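Local coordinates for dihydrophenazinedicarboxylate synthase (Burkholderia, PDB 4HMW), which catalyses several FMN-dependent oxidations, with oxygen as acceptor, in the terminal steps of core phenazine antibiotic biosynthesis, at residues E29-T32 against L33-R36. Numbering follows the deposited sequence. Where two conformers were deposited one is given.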
ATOM      1  N   GLU B  29       5.501  12.500 -20.019  1.00 26.70           N
ATOM      2  CA  GLU B  29       6.185  11.729 -18.965  1.00 27.11           C
ATOM      3  C   GLU B  29       5.326  11.670 -17.713  1.00 21.97           C
ATOM      4  O   GLU B  29       4.829  12.686 -17.261  1.00 22.54           O
ATOM      5  CB  GLU B  29       7.521  12.397 -18.586  1.00 33.64           C
ATOM      6  CG  GLU B  29       8.513  12.517 -19.703  1.00 42.09           C
ATOM      7  CD  GLU B  29       9.492  11.375 -19.739  1.00 49.46           C
ATOM      8  OE1 GLU B  29       9.377  10.462 -18.884  1.00 51.01           O
ATOM      9  OE2 GLU B  29      10.392  11.387 -20.616  1.00 53.13           O
ATOM     10  N   PRO B  30       5.169  10.495 -17.127  1.00 18.83           N
ATOM     11  CA  PRO B  30       4.271  10.409 -15.958  1.00 17.10           C
ATOM     12  C   PRO B  30       4.816  11.147 -14.712  1.00 16.23           C
ATOM     13  O   PRO B  30       4.053  11.650 -13.890  1.00 16.24           O
ATOM     14  CB  PRO B  30       4.120   8.911 -15.735  1.00 16.91           C
ATOM     15  CG  PRO B  30       5.353   8.303 -16.351  1.00 16.95           C
ATOM     16  CD  PRO B  30       5.682   9.170 -17.536  1.00 17.75           C
ATOM     17  N   ILE B  31       6.135  11.269 -14.577  1.00 16.41           N
ATOM     18  CA  ILE B  31       6.661  11.951 -13.402  0.57 18.19           C
ATOM     19  C   ILE B  31       6.178  13.399 -13.345  1.00 18.78           C
ATOM     20  O   ILE B  31       5.958  13.948 -12.257  1.00 18.20           O
ATOM     21  CB  ILE B  31       8.188  11.908 -13.357  0.57 21.58           C
ATOM     22  CG1 ILE B  31       8.681  10.465 -13.211  0.57 23.16           C
ATOM     23  CG2 ILE B  31       8.689  12.704 -12.214  0.57 22.36           C
ATOM     24  CD1 ILE B  31       8.297   9.792 -11.906  0.57 24.13           C
ATOM     25  N   THR B  32       5.989  14.011 -14.516  1.00 18.46           N
ATOM     26  CA  THR B  32       5.468  15.375 -14.577  1.00 18.82           C
ATOM     27  C   THR B  32       4.093  15.435 -13.892  1.00 18.32           C
ATOM     28  O   THR B  32       3.808  16.360 -13.135  1.00 18.59           O
ATOM     29  CB  THR B  32       5.323  15.846 -16.042  1.00 20.94           C
ATOM     30  OG1 THR B  32       6.608  15.836 -16.678  1.00 24.18           O
ATOM     31  CG2 THR B  32       4.714  17.236 -16.142  1.00 20.95           C
ATOM     32  N   LEU B  33       3.252  14.432 -14.150  1.00 16.66           N
ATOM     33  CA  LEU B  33       1.897  14.401 -13.605  1.00 14.62           C
ATOM     34  C   LEU B  33       1.943  14.055 -12.115  1.00 14.90           C
ATOM     35  O   LEU B  33       1.193  14.607 -11.317  1.00 14.92           O
ATOM     36  CB  LEU B  33       1.023  13.400 -14.372  1.00 17.32           C
ATOM     37  CG  LEU B  33      -0.455  13.334 -13.993  1.00 18.03           C
ATOM     38  CD1 LEU B  33      -1.092  14.699 -14.119  1.00 19.82           C
ATOM     39  CD2 LEU B  33      -1.241  12.305 -14.823  1.00 16.82           C
ATOM     40  N   LEU B  34       2.848  13.155 -11.742  1.00 15.76           N
ATOM     41  CA  LEU B  34       3.040  12.841 -10.328  1.00 15.66           C
ATOM     42  C   LEU B  34       3.359  14.094  -9.526  1.00 15.31           C
ATOM     43  O   LEU B  34       2.783  14.332  -8.471  1.00 15.10           O
ATOM     44  CB  LEU B  34       4.146  11.791 -10.166  1.00 15.47           C
ATOM     45  CG  LEU B  34       4.671  11.466  -8.771  1.00 18.31           C
ATOM     46  CD1 LEU B  34       3.555  10.954  -7.895  1.00 18.34           C
ATOM     47  CD2 LEU B  34       5.837  10.432  -8.895  1.00 20.27           C
ATOM     48  N   LYS B  35       4.279  14.899 -10.026  1.00 15.00           N
ATOM     49  CA  LYS B  35       4.625  16.124  -9.325  1.00 14.88           C
ATOM     50  C   LYS B  35       3.469  17.102  -9.246  1.00 16.33           C
ATOM     51  O   LYS B  35       3.305  17.800  -8.231  1.00 18.58           O
ATOM     52  CB  LYS B  35       5.848  16.784  -9.938  1.00 16.89           C
ATOM     53  CG  LYS B  35       7.133  15.981  -9.768  1.00 18.46           C
ATOM     54  CD  LYS B  35       8.349  16.756 -10.330  1.00 24.14           C
ATOM     55  CE  LYS B  35       9.592  15.936 -10.163  1.00 28.69           C
ATOM     56  NZ  LYS B  35      10.704  16.470 -10.963  1.00 33.53           N
ATOM     57  N   ARG B  36       2.682  17.182 -10.317  1.00 14.96           N
ATOM     58  CA  ARG B  36       1.550  18.109 -10.316  1.00 15.84           C
ATOM     59  C   ARG B  36       0.547  17.679  -9.261  1.00 16.77           C
ATOM     60  O   ARG B  36       0.035  18.497  -8.498  1.00 15.69           O
ATOM     61  CB  ARG B  36       0.865  18.141 -11.682  1.00 19.00           C
ATOM     62  CG  ARG B  36       1.573  18.955 -12.742  1.00 23.71           C
ATOM     63  CD  ARG B  36       0.717  19.034 -14.018  1.00 26.48           C
ATOM     64  NE  ARG B  36       1.552  19.353 -15.166  1.00 28.80           N
ATOM     65  CZ  ARG B  36       1.173  19.222 -16.427  1.00 31.48           C
ATOM     66  NH1 ARG B  36      -0.045  18.788 -16.703  1.00 28.99           N
ATOM     67  NH2 ARG B  36       2.026  19.534 -17.411  1.00 35.39           N
TER
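Two side-chain torsions of Ile31, in one of its two conformers, decide how it meets Leu34 and Lys35 further along the helix. With chi1 at -64°, CG2 of Ile31 stands anti to the backbone N, where it meets the extended aliphatic chain of Lys35, while CG1 sits beside that N and chi2, at -65°, turns CD1 alongside Leu34. In this conformer the isoleucine thus divides its two branches between neighbours three and four residues on: Ile31 CD1 lies 3.9 Å from Leu34 CD2, the two side chains running side by side in the same direction, and Ile31 CG2 lies equally far from Lys35 CE, reached at a slant. Thr32 and Arg36 repeat the i to i+4 pairing on another side of the helix. The methyl CG2 of Thr32 approaches the guanidinium obliquely, 3.8 Å from Arg36 NH2, and the arginine chain, extended from CG to NE, points the same way as the threonine. The charge at its end is met by Glu22, which forms a salt bridge with Arg36 NH1. All this takes place on the opening turns of helix 30-43, which packs on the antiparallel sheet of a pyridoxamine 5'-phosphate oxidase fold: Ile31 and Leu34 rest on Ile73 of strand 63-74, Leu33 on Phe187 and Leu199. In the backbone, the carbonyl of Pro30 receives two N-H groups. Leu34 N donates to Pro30 O at 2.9 Å in a nearly straight bond (N-H...O 166°), whereas the bond from Leu33 N is weak. The i to i+4 hydrogen bonding of the alpha helix continues from Lys35 N to Ile31 O at 2.9 Å, then from Arg36 N to Thr32 O at 3.1 Å.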